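Local coordinates for RsfP (Uncultured bacterium, PDB 4GLJ), which probably catalyses the phosphorolysis of methylthioadenosine to adenine and methylthioribose 1-phosphate, and binds the dye rhodamine B, at residues T105-D110 with T221-W226; T170-E175 with M191-I196; A158-G163 with Q250-Q255. All blocks are in the same frame, centred on the assembly; numbering follows the deposited sequence.

Contact 2 is the buried one of the three: it pairs two parallel strands of the central sheet, so backbone hydrogen bonds carry it and branched aliphatic side chains fill in on both faces. Contact 1 joins two loops that follow neighbouring strands of that sheet; it is partly buried and depends on a proline-phenylalanine contact. Contact 3 lies at the surface, where a loop meets helix 237-263 through an alanine methyl, branched aliphatic side chains and the hydrocarbon parts of two glutamines. Contacts 1 and 2 touch, Leu-106 CD1 lying 3.5 Å from Asp-194 O, and both reach rhodamine B. Contacts 1 and 3 meet near Asp-110 and Gly-163, whereas contacts 2 and 3 stay about 13 Å apart at their nearest atoms.

Contact 1. Residues T105-D110 with T221-W226; sequences TLKPLD and TDFDCW. With RHB (N-[9-(2-carboxyphenyl)-6-(diethylamino)-3H-xanthen-3-ylidene]-N-ethylethanaminium), chain C.
Pro-108 packs across the Phe-223 ring at about a right angle, its CD over one face, 4.1 Å from the ring centroid. This CH-pi contact is the dense part of the interface, and it extends along the proline ring: CG rests 3.6 Å from Asp-222 CA. With CG of Phe-223 placed anti to its carbonyl carbon (chi1 -66°), the ring reaches the 105-110 loop, where CE2 comes 3.1 Å from Leu-106 O, a carbonyl that is hydrogen-bonded to Ser-101 OG. Proline suits position 108, the second residue of a type II turn from Lys-107 to Asp-110, because its phi is already near the value required. The turn is closed by Asp-110 N to Lys-107 O and braced by Lys-107 N to Asp-110 OD2 (2.9 Å). In the phosphorylase fold these loops follow strands 92-101 and 213-221, parallel neighbours in the central sheet. The solvent side is looser: Lys-107 lies alongside Phe-223, touching CZ with its CG at 3.9 Å, while its NZ is hydrogen-bonded to Glu-104 O. Away from the turn, the 221-226 segment lines the rhodamine B pocket. There Thr-221 OG1, which is hydrogen-bonded to Val-99 O, sits 3.5 Å from dye atom C3.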
loop_
_atom_site.group_PDB
_atom_site.type_symbol
_atom_site.label_atom_id
_atom_site.label_comp_id
_atom_site.label_asym_id
_atom_site.label_seq_id
_atom_site.Cartn_x
_atom_site.Cartn_y
_atom_site.Cartn_z
ATOM N N THR A 105 15.378 14.304 -19.597
ATOM C CA THR A 105 15.057 14.367 -21.016
ATOM C C THR A 105 13.557 14.358 -21.311
ATOM O O THR A 105 13.170 14.584 -22.448
ATOM C CB THR A 105 15.639 13.154 -21.707
ATOM O OG1 THR A 105 15.223 12.020 -20.946
ATOM C CG2 THR A 105 17.178 13.276 -21.742
ATOM N N LEU A 106 12.702 14.068 -20.315
ATOM C CA LEU A 106 11.237 14.211 -20.507
ATOM C C LEU A 106 10.797 15.563 -19.962
ATOM O O LEU A 106 10.684 15.757 -18.707
ATOM C CB LEU A 106 10.460 13.087 -19.823
ATOM C CG LEU A 106 11.046 11.707 -20.125
ATOM C CD1 LEU A 106 10.362 10.644 -19.294
ATOM C CD2 LEU A 106 10.876 11.373 -21.582
ATOM N N LYS A 107 10.553 16.506 -20.880
ATOM C CA LYS A 107 10.286 17.910 -20.516
ATOM C C LYS A 107 8.796 18.291 -20.558
ATOM O O LYS A 107 7.994 17.668 -21.305
ATOM C CB LYS A 107 11.065 18.866 -21.483
ATOM C CG LYS A 107 12.535 18.863 -21.152
ATOM C CD LYS A 107 13.371 19.159 -22.383
ATOM C CE LYS A 107 14.826 19.375 -22.003
ATOM N NZ LYS A 107 15.432 18.316 -21.141
ATOM N N PRO A 108 8.398 19.330 -19.791
ATOM C CA PRO A 108 7.004 19.834 -19.905
ATOM C C PRO A 108 6.601 20.110 -21.354
ATOM O O PRO A 108 7.386 20.661 -22.131
ATOM C CB PRO A 108 7.024 21.112 -19.082
ATOM C CG PRO A 108 8.066 20.800 -18.022
ATOM C CD PRO A 108 9.147 19.998 -18.707
ATOM N N LEU A 109 5.375 19.723 -21.686
ATOM C CA LEU A 109 4.819 19.723 -23.043
ATOM C C LEU A 109 5.276 18.557 -23.929
ATOM O O LEU A 109 4.747 18.372 -25.024
ATOM C CB LEU A 109 5.058 21.060 -23.783
ATOM C CG LEU A 109 4.695 22.366 -23.100
ATOM C CD1 LEU A 109 4.930 23.404 -24.168
ATOM C CD2 LEU A 109 3.281 22.437 -22.574
ATOM N N ASP A 110 6.225 17.742 -23.471
ATOM C CA ASP A 110 6.475 16.507 -24.187
ATOM C C ASP A 110 5.304 15.568 -23.920
ATOM O O ASP A 110 4.552 15.697 -22.881
ATOM C CB ASP A 110 7.732 15.809 -23.719
ATOM C CG ASP A 110 9.020 16.479 -24.198
ATOM O OD1 ASP A 110 8.984 17.433 -25.036
ATOM O OD2 ASP A 110 10.091 16.034 -23.661
ATOM N N THR A 221 3.499 17.518 -17.621
ATOM C CA THR A 221 3.065 18.836 -17.192
ATOM C C THR A 221 4.122 19.535 -16.362
ATOM O O THR A 221 4.086 20.774 -16.186
ATOM C CB THR A 221 1.737 18.837 -16.432
ATOM O OG1 THR A 221 1.782 17.834 -15.412
ATOM C CG2 THR A 221 0.572 18.569 -17.388
ATOM N N ASP A 222 5.092 18.794 -15.885
ATOM C CA ASP A 222 6.202 19.447 -15.199
ATOM C C ASP A 222 7.142 18.355 -14.669
ATOM O O ASP A 222 6.878 17.184 -14.820
ATOM C CB ASP A 222 5.716 20.423 -14.081
ATOM C CG ASP A 222 6.776 21.513 -13.707
ATOM O OD1 ASP A 222 7.929 21.455 -14.226
ATOM O OD2 ASP A 222 6.474 22.421 -12.872
ATOM N N PHE A 223 8.288 18.768 -14.165
ATOM C CA PHE A 223 9.133 17.839 -13.466
ATOM C C PHE A 223 8.305 17.594 -12.217
ATOM O O PHE A 223 7.508 18.460 -11.796
ATOM C CB PHE A 223 10.574 18.370 -13.373
ATOM C CG PHE A 223 11.272 18.474 -14.721
ATOM C CD1 PHE A 223 11.524 19.746 -15.313
ATOM C CD2 PHE A 223 11.672 17.292 -15.427
ATOM C CE1 PHE A 223 12.158 19.827 -16.559
ATOM C CE2 PHE A 223 12.306 17.380 -16.663
ATOM C CZ PHE A 223 12.559 18.637 -17.226
ATOM N N ASP A 224 8.476 16.409 -11.655
ATOM C CA ASP A 224 7.956 16.141 -10.354
ATOM C C ASP A 224 8.817 17.129 -9.579
ATOM O O ASP A 224 9.625 17.860 -10.163
ATOM C CB ASP A 224 8.079 14.664 -10.010
ATOM C CG ASP A 224 7.142 14.275 -8.915
ATOM O OD1 ASP A 224 6.084 14.913 -8.679
ATOM O OD2 ASP A 224 7.515 13.380 -8.150
ATOM N N CYS A 225 8.583 17.159 -8.269
ATOM C CA CYS A 225 9.307 17.959 -7.257
ATOM C C CYS A 225 10.845 17.786 -7.157
ATOM O O CYS A 225 11.493 18.588 -6.477
ATOM C CB CYS A 225 8.680 17.572 -5.916
ATOM S SG CYS A 225 9.061 15.886 -5.379
ATOM N N TRP A 226 11.421 16.756 -7.790
ATOM C CA TRP A 226 12.880 16.562 -7.800
ATOM C C TRP A 226 13.615 17.736 -8.440
ATOM O O TRP A 226 14.839 17.719 -8.581
ATOM C CB TRP A 226 13.251 15.167 -8.333
ATOM C CG TRP A 226 13.201 15.043 -9.839
ATOM C CD1 TRP A 226 12.075 14.933 -10.650
ATOM C CD2 TRP A 226 14.340 15.023 -10.774
ATOM N NE1 TRP A 226 12.426 14.856 -11.978
ATOM C CE2 TRP A 226 13.763 14.904 -12.122
ATOM C CE3 TRP A 226 15.726 15.100 -10.637
ATOM C CZ2 TRP A 226 14.552 14.858 -13.256
ATOM C CZ3 TRP A 226 16.512 15.051 -11.792
ATOM C CH2 TRP A 226 15.938 14.931 -13.068
HETATM O O2 RHB C . 4.040 20.562 -12.329
HETATM C C26 RHB C . 3.243 21.482 -12.621
HETATM C C19 RHB C . 1.782 21.124 -12.561
HETATM C C14 RHB C . 1.431 19.957 -11.932
HETATM C C15 RHB C . 0.094 19.588 -11.851
HETATM C C16 RHB C . -0.905 20.362 -12.431
HETATM C C17 RHB C . -0.555 21.536 -13.087
HETATM C C18 RHB C . 0.785 21.901 -13.150
HETATM C C9 RHB C . 2.453 19.118 -11.260
HETATM C C8 RHB C . 3.545 19.753 -10.492
HETATM C C13 RHB C . 3.602 21.140 -10.472
HETATM C C12 RHB C . 4.623 21.777 -9.787
HETATM C C11 RHB C . 5.587 21.041 -9.107
HETATM N N1 RHB C . 6.587 21.792 -8.429
HETATM C C35 RHB C . 5.971 22.722 -7.459
HETATM C C36 RHB C . 5.993 24.155 -7.957
HETATM C C22 RHB C . 7.584 20.955 -7.725
HETATM C C23 RHB C . 7.908 21.539 -6.360
HETATM C C10 RHB C . 5.524 19.630 -9.129
HETATM C C7 RHB C . 4.486 18.962 -9.822
HETATM O O1 RHB C . 4.392 17.560 -9.880
HETATM C C1 RHB C . 3.368 16.902 -10.576
HETATM C C2 RHB C . 2.387 17.641 -11.268
HETATM C C6 RHB C . 3.267 15.501 -10.621
HETATM C C5 RHB C . 2.201 14.938 -11.351
HETATM C C4 RHB C . 1.255 15.680 -12.034
HETATM C C3 RHB C . 1.348 17.051 -11.986
HETATM N N2 RHB C . 2.008 13.572 -11.373
HETATM C C24 RHB C . 2.444 13.228 -10.036
HETATM C C25 RHB C . 1.369 12.359 -9.448
HETATM C C33 RHB C . 0.562 13.363 -11.268
HETATM C C34 RHB C . -0.162 13.836 -12.520
HETATM O O3 RHB C . 3.646 22.625 -12.976
#

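Contact 2. Residues T170-E175 with M191-I196; sequences TYVCIE and MQADII. With RHB (N-[9-(2-carboxyphenyl)-6-(diethylamino)-3H-xanthen-3-ylidene]-N-ethylethanaminium), chain C.
Val-172 and Ile-195 join two parallel strands, 169-173 and 195-197, which with helix 182-190 form a beta-alpha-beta unit of the phosphorylase sheet. Val-172 N donates to Ile-195 O at 2.9 Å. At the strand entrance, Thr-170 O accepts a nearly straight bond from Asp-194 N (2.8 Å, 169°) and a weak one from Ile-195 N. Asp-194 suits this place because its carboxylate answers the other way: OD1 takes Thr-170 N at 2.8 Å through its anti lone pair. A water links Thr-170 OG1 to the carbonyl O of Gln-192, whose positive phi, just past helix 182-190, completes a Schellman motif.

Beta-branched and aromatic side chains suit the extended strands and cover both faces. Tyr-171 and Ile-195 share one face, where Ile-195 CD1 reaches Tyr-171 CD2; the tyrosine OH is held by the backbone amides of Thr-199 and Asn-200. On the other face Ile-196 runs from the strand to the dye. Its CB meets Val-172 CG1 at 3.9 Å, and CG2 lies against rhodamine C24. CG1, placed anti to the backbone N (chi1 178°), packs against both carbons of one ethyl arm of the dye, 3.6 Å from C24. The chain ends with Ile-196 CD1 against Ile-174 CG2, at 3.7 Å.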
loop_
_atom_site.group_PDB
_atom_site.type_symbol
_atom_site.label_atom_id
_atom_site.label_comp_id
_atom_site.label_asym_id
_atom_site.label_seq_id
_atom_site.Cartn_x
_atom_site.Cartn_y
_atom_site.Cartn_z
ATOM N N THR A 170 8.409 3.887 -18.209
ATOM C CA THR A 170 7.669 3.283 -17.094
ATOM C C THR A 170 6.902 4.337 -16.296
ATOM O O THR A 170 7.525 5.317 -15.858
ATOM C CB THR A 170 8.616 2.529 -16.154
ATOM O OG1 THR A 170 9.142 1.439 -16.891
ATOM C CG2 THR A 170 7.834 1.994 -14.950
ATOM N N TYR A 171 5.569 4.150 -16.152
ATOM C CA TYR A 171 4.652 5.064 -15.421
ATOM C C TYR A 171 4.498 4.511 -14.023
ATOM O O TYR A 171 4.052 3.388 -13.840
ATOM C CB TYR A 171 3.275 5.051 -16.119
ATOM C CG TYR A 171 2.099 5.860 -15.533
ATOM C CD1 TYR A 171 1.461 5.501 -14.292
ATOM C CD2 TYR A 171 1.531 6.915 -16.261
ATOM C CE1 TYR A 171 0.324 6.222 -13.807
ATOM C CE2 TYR A 171 0.383 7.602 -15.770
ATOM C CZ TYR A 171 -0.197 7.262 -14.550
ATOM O OH TYR A 171 -1.354 7.989 -14.174
ATOM N N VAL A 172 4.835 5.320 -13.002
ATOM C CA VAL A 172 4.568 4.835 -11.640
ATOM C C VAL A 172 3.283 5.563 -11.208
ATOM O O VAL A 172 3.188 6.771 -11.313
ATOM C CB VAL A 172 5.752 5.070 -10.654
ATOM C CG1 VAL A 172 6.113 6.538 -10.598
ATOM C CG2 VAL A 172 5.312 4.651 -9.230
ATOM N N CYS A 173 2.318 4.797 -10.654
ATOM C CA CYS A 173 1.048 5.350 -10.263
ATOM C C CYS A 173 1.031 5.395 -8.750
ATOM O O CYS A 173 1.125 4.362 -8.140
ATOM C CB CYS A 173 -0.091 4.452 -10.705
ATOM S SG CYS A 173 -1.692 5.378 -10.669
ATOM N N ILE A 174 0.770 6.583 -8.191
ATOM C CA ILE A 174 0.726 6.717 -6.737
ATOM C C ILE A 174 -0.695 7.045 -6.342
ATOM O O ILE A 174 -1.569 7.406 -7.198
ATOM C CB ILE A 174 1.723 7.813 -6.247
ATOM C CG1 ILE A 174 1.314 9.220 -6.774
ATOM C CG2 ILE A 174 3.197 7.419 -6.575
ATOM C CD1 ILE A 174 2.004 10.363 -5.990
ATOM N N GLU A 175 -0.955 6.908 -5.050
ATOM C CA GLU A 175 -2.299 7.087 -4.515
ATOM C C GLU A 175 -2.745 8.564 -4.608
ATOM O O GLU A 175 -3.868 8.805 -4.973
ATOM C CB GLU A 175 -2.341 6.604 -3.035
ATOM C CG GLU A 175 -3.736 6.661 -2.403
ATOM C CD GLU A 175 -4.747 5.857 -3.257
ATOM O OE1 GLU A 175 -4.480 4.664 -3.493
ATOM O OE2 GLU A 175 -5.836 6.368 -3.719
ATOM N N MET A 191 13.935 3.167 -8.955
ATOM C CA MET A 191 13.159 1.990 -9.437
ATOM C C MET A 191 13.066 2.046 -10.960
ATOM O O MET A 191 12.392 1.236 -11.529
ATOM C CB MET A 191 11.709 2.016 -8.928
ATOM C CG MET A 191 11.517 1.813 -7.438
ATOM S SD MET A 191 9.933 2.517 -6.884
ATOM C CE MET A 191 8.775 2.006 -8.084
ATOM N N GLN A 192 13.715 3.025 -11.589
ATOM C CA GLN A 192 13.710 3.211 -13.076
ATOM C C GLN A 192 12.357 3.643 -13.624
ATOM O O GLN A 192 12.035 3.294 -14.735
ATOM C CB GLN A 192 14.057 1.921 -13.820
ATOM C CG GLN A 192 15.121 1.067 -13.191
ATOM C CD GLN A 192 16.471 1.583 -13.530
ATOM O OE1 GLN A 192 17.144 1.027 -14.379
ATOM N NE2 GLN A 192 16.870 2.677 -12.885
ATOM N N ALA A 193 11.542 4.315 -12.845
ATOM C CA ALA A 193 10.346 4.871 -13.378
ATOM C C ALA A 193 10.709 6.199 -14.094
ATOM O O ALA A 193 11.634 6.889 -13.659
ATOM C CB ALA A 193 9.360 5.145 -12.250
ATOM N N ASP A 194 9.894 6.621 -15.076
ATOM C CA ASP A 194 10.208 7.770 -15.932
ATOM C C ASP A 194 9.209 8.923 -15.765
ATOM O O ASP A 194 9.578 10.084 -15.917
ATOM C CB ASP A 194 10.190 7.289 -17.392
ATOM C CG ASP A 194 11.283 6.245 -17.651
ATOM O OD1 ASP A 194 10.960 5.094 -18.036
ATOM O OD2 ASP A 194 12.489 6.580 -17.409
ATOM N N ILE A 195 7.965 8.573 -15.487
ATOM C CA ILE A 195 6.870 9.509 -15.303
ATOM C C ILE A 195 5.994 8.989 -14.127
ATOM O O ILE A 195 5.989 7.797 -13.836
ATOM C CB ILE A 195 6.038 9.676 -16.579
ATOM C CG1 ILE A 195 5.401 8.336 -17.025
ATOM C CG2 ILE A 195 6.920 10.310 -17.688
ATOM C CD1 ILE A 195 4.516 8.380 -18.278
ATOM N N ILE A 196 5.273 9.920 -13.512
ATOM C CA ILE A 196 4.456 9.715 -12.369
ATOM C C ILE A 196 3.069 10.261 -12.567
ATOM O O ILE A 196 2.862 11.456 -12.938
ATOM C CB ILE A 196 5.136 10.277 -11.077
ATOM C CG1 ILE A 196 4.212 10.085 -9.828
ATOM C CG2 ILE A 196 5.539 11.743 -11.232
ATOM C CD1 ILE A 196 5.058 9.939 -8.583
HETATM O O2 RHB C . 4.040 20.562 -12.329
HETATM C C26 RHB C . 3.243 21.482 -12.621
HETATM C C19 RHB C . 1.782 21.124 -12.561
HETATM C C14 RHB C . 1.431 19.957 -11.932
HETATM C C15 RHB C . 0.094 19.588 -11.851
HETATM C C16 RHB C . -0.905 20.362 -12.431
HETATM C C17 RHB C . -0.555 21.536 -13.087
HETATM C C18 RHB C . 0.785 21.901 -13.150
HETATM C C9 RHB C . 2.453 19.118 -11.260
HETATM C C8 RHB C . 3.545 19.753 -10.492
HETATM C C13 RHB C . 3.602 21.140 -10.472
HETATM C C12 RHB C . 4.623 21.777 -9.787
HETATM C C11 RHB C . 5.587 21.041 -9.107
HETATM N N1 RHB C . 6.587 21.792 -8.429
HETATM C C35 RHB C . 5.971 22.722 -7.459
HETATM C C36 RHB C . 5.993 24.155 -7.957
HETATM C C22 RHB C . 7.584 20.955 -7.725
HETATM C C23 RHB C . 7.908 21.539 -6.360
HETATM C C10 RHB C . 5.524 19.630 -9.129
HETATM C C7 RHB C . 4.486 18.962 -9.822
HETATM O O1 RHB C . 4.392 17.560 -9.880
HETATM C C1 RHB C . 3.368 16.902 -10.576
HETATM C C2 RHB C . 2.387 17.641 -11.268
HETATM C C6 RHB C . 3.267 15.501 -10.621
HETATM C C5 RHB C . 2.201 14.938 -11.351
HETATM C C4 RHB C . 1.255 15.680 -12.034
HETATM C C3 RHB C . 1.348 17.051 -11.986
HETATM N N2 RHB C . 2.008 13.572 -11.373
HETATM C C24 RHB C . 2.444 13.228 -10.036
HETATM C C25 RHB C . 1.369 12.359 -9.448
HETATM C C33 RHB C . 0.562 13.363 -11.268
HETATM C C34 RHB C . -0.162 13.836 -12.520
HETATM O O3 RHB C . 3.646 22.625 -12.976
HETATM O O HOH W 1 11.485 0.677 -15.785
#

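Contact 3. Residues A158-G163 with Q250-Q255; sequences ADIADG and QQVIKQ
Ala-158 directs its methyl at helix 237-263, and CB settles 3.9 Å from Gln-251 O. A small side chain suits this place, since the two backbones approach closely: the CA atoms of Ala-158 and Val-252 are 5.4 Å apart. Beside it, Gln-255 lays its aliphatic CG 3.7 Å from Ala-158 N, so the glutamine contributes hydrocarbon here. Ile-160 adds the longer reach. Its CG1 is anti to the carbonyl carbon (chi1 -56°), and the second bend of the chain (chi2 -65°) brings CD1 to Gln-251 CB at 4.0 Å and to Val-252 CG2 at 4.1 Å. Ile-160 and Val-252 cross at about a right angle, branched apolar groups filling the more buried side, whereas the bent glutamine side chains border the patch.

The next shell sets these groups in place. Asp-159, with positive phi, is the first residue after helix 145-157 to leave helical phi/psi, a break consistent with Ile-160 lying back against Tyr-155. Ala-154 of the same helix packs on both Val-252 and Gln-255, continuing the apolar patch. Farther along the loop, Asp-162 forms a salt bridge with Lys-244, an earlier residue of helix 237-263. The loop that leads from helix 145-157 to strand 165-167 thus packs over the seam between that helix and helix 237-263, plain surface packing on the outer layer of the alpha/beta phosphorylase fold.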
loop_
_atom_site.group_PDB
_atom_site.type_symbol
_atom_site.label_atom_id
_atom_site.label_comp_id
_atom_site.label_asym_id
_atom_site.label_seq_id
_atom_site.Cartn_x
_atom_site.Cartn_y
_atom_site.Cartn_z
ATOM N N ALA A 158 0.165 14.067 -36.283
ATOM C CA ALA A 158 -0.528 15.249 -35.785
ATOM C C ALA A 158 0.323 16.501 -35.997
ATOM O O ALA A 158 -0.164 17.622 -35.845
ATOM C CB ALA A 158 -0.809 15.041 -34.311
ATOM N N ASP A 159 1.611 16.310 -36.300
ATOM C CA ASP A 159 2.549 17.440 -36.498
ATOM C C ASP A 159 2.509 18.514 -35.376
ATOM O O ASP A 159 2.273 19.715 -35.638
ATOM C CB ASP A 159 2.344 18.081 -37.890
ATOM C CG ASP A 159 3.538 18.949 -38.334
ATOM O OD1 ASP A 159 4.615 18.968 -37.686
ATOM O OD2 ASP A 159 3.402 19.622 -39.363
ATOM N N ILE A 160 2.752 18.082 -34.142
ATOM C CA ILE A 160 2.711 18.943 -32.954
ATOM C C ILE A 160 3.911 19.906 -32.975
ATOM O O ILE A 160 5.017 19.506 -33.314
ATOM C CB ILE A 160 2.667 18.087 -31.682
ATOM C CG1 ILE A 160 1.457 17.116 -31.727
ATOM C CG2 ILE A 160 2.651 18.968 -30.416
ATOM C CD1 ILE A 160 0.093 17.780 -31.712
ATOM N N ALA A 161 3.672 21.189 -32.681
ATOM C CA ALA A 161 4.710 22.231 -32.773
ATOM C C ALA A 161 5.643 22.224 -31.555
ATOM O O ALA A 161 6.837 22.398 -31.683
ATOM C CB ALA A 161 4.067 23.597 -32.945
ATOM N N ASP A 162 5.082 22.016 -30.374
ATOM C CA ASP A 162 5.853 22.095 -29.169
ATOM C C ASP A 162 6.227 20.665 -28.699
ATOM O O ASP A 162 5.391 19.771 -28.794
ATOM C CB ASP A 162 4.989 22.794 -28.103
ATOM C CG ASP A 162 4.620 24.251 -28.495
ATOM O OD1 ASP A 162 4.748 24.652 -29.683
ATOM O OD2 ASP A 162 4.198 25.002 -27.596
ATOM N N GLY A 163 7.460 20.452 -28.224
ATOM C CA GLY A 163 7.831 19.182 -27.542
ATOM C C GLY A 163 8.231 18.034 -28.445
ATOM O O GLY A 163 8.359 18.213 -29.636
ATOM N N GLN A 250 -5.659 16.538 -28.118
ATOM C CA GLN A 250 -6.784 16.404 -29.037
ATOM C C GLN A 250 -6.368 16.091 -30.486
ATOM O O GLN A 250 -7.018 15.247 -31.142
ATOM C CB GLN A 250 -7.671 17.672 -29.059
ATOM C CG GLN A 250 -8.246 18.066 -27.703
ATOM C CD GLN A 250 -9.425 17.201 -27.250
ATOM O OE1 GLN A 250 -9.884 16.293 -27.977
ATOM N NE2 GLN A 250 -9.932 17.481 -26.043
ATOM N N GLN A 251 -5.311 16.753 -30.973
ATOM C CA GLN A 251 -4.806 16.463 -32.346
ATOM C C GLN A 251 -4.269 15.048 -32.462
ATOM O O GLN A 251 -4.558 14.313 -33.437
ATOM C CB GLN A 251 -3.746 17.484 -32.811
ATOM C CG GLN A 251 -4.163 18.928 -32.672
ATOM C CD GLN A 251 -5.549 19.164 -33.241
ATOM O OE1 GLN A 251 -5.887 18.662 -34.338
ATOM N NE2 GLN A 251 -6.372 19.927 -32.503
ATOM N N VAL A 252 -3.588 14.611 -31.392
ATOM C CA VAL A 252 -3.051 13.278 -31.384
ATOM C C VAL A 252 -4.155 12.222 -31.388
ATOM O O VAL A 252 -4.068 11.254 -32.151
ATOM C CB VAL A 252 -2.051 13.055 -30.202
ATOM C CG1 VAL A 252 -1.515 11.615 -30.269
ATOM C CG2 VAL A 252 -0.898 14.108 -30.265
ATOM N N ILE A 253 -5.152 12.387 -30.513
ATOM C CA ILE A 253 -6.337 11.527 -30.445
ATOM C C ILE A 253 -7.032 11.461 -31.822
ATOM O O ILE A 253 -7.411 10.363 -32.283
ATOM C CB ILE A 253 -7.319 12.094 -29.357
ATOM C CG1 ILE A 253 -6.814 11.783 -27.930
ATOM C CG2 ILE A 253 -8.759 11.638 -29.512
ATOM C CD1 ILE A 253 -7.500 12.742 -26.936
ATOM N N LYS A 254 -7.247 12.618 -32.455
ATOM C CA LYS A 254 -7.852 12.609 -33.830
ATOM C C LYS A 254 -7.120 11.618 -34.751
ATOM O O LYS A 254 -7.723 10.726 -35.338
ATOM C CB LYS A 254 -7.926 14.032 -34.434
ATOM C CG LYS A 254 -9.205 14.698 -34.014
ATOM C CD LYS A 254 -9.413 16.147 -34.495
ATOM C CE LYS A 254 -8.834 17.114 -33.470
ATOM N NZ LYS A 254 -9.529 18.427 -33.511
ATOM N N GLN A 255 -5.804 11.740 -34.806
ATOM C CA GLN A 255 -4.967 10.850 -35.610
ATOM C C GLN A 255 -5.001 9.396 -35.167
ATOM O O GLN A 255 -5.043 8.495 -36.014
ATOM C CB GLN A 255 -3.527 11.360 -35.638
ATOM C CG GLN A 255 -3.307 12.723 -36.310
ATOM C CD GLN A 255 -3.828 12.818 -37.740
ATOM O OE1 GLN A 255 -3.840 11.861 -38.500
ATOM N NE2 GLN A 255 -4.308 13.979 -38.079
#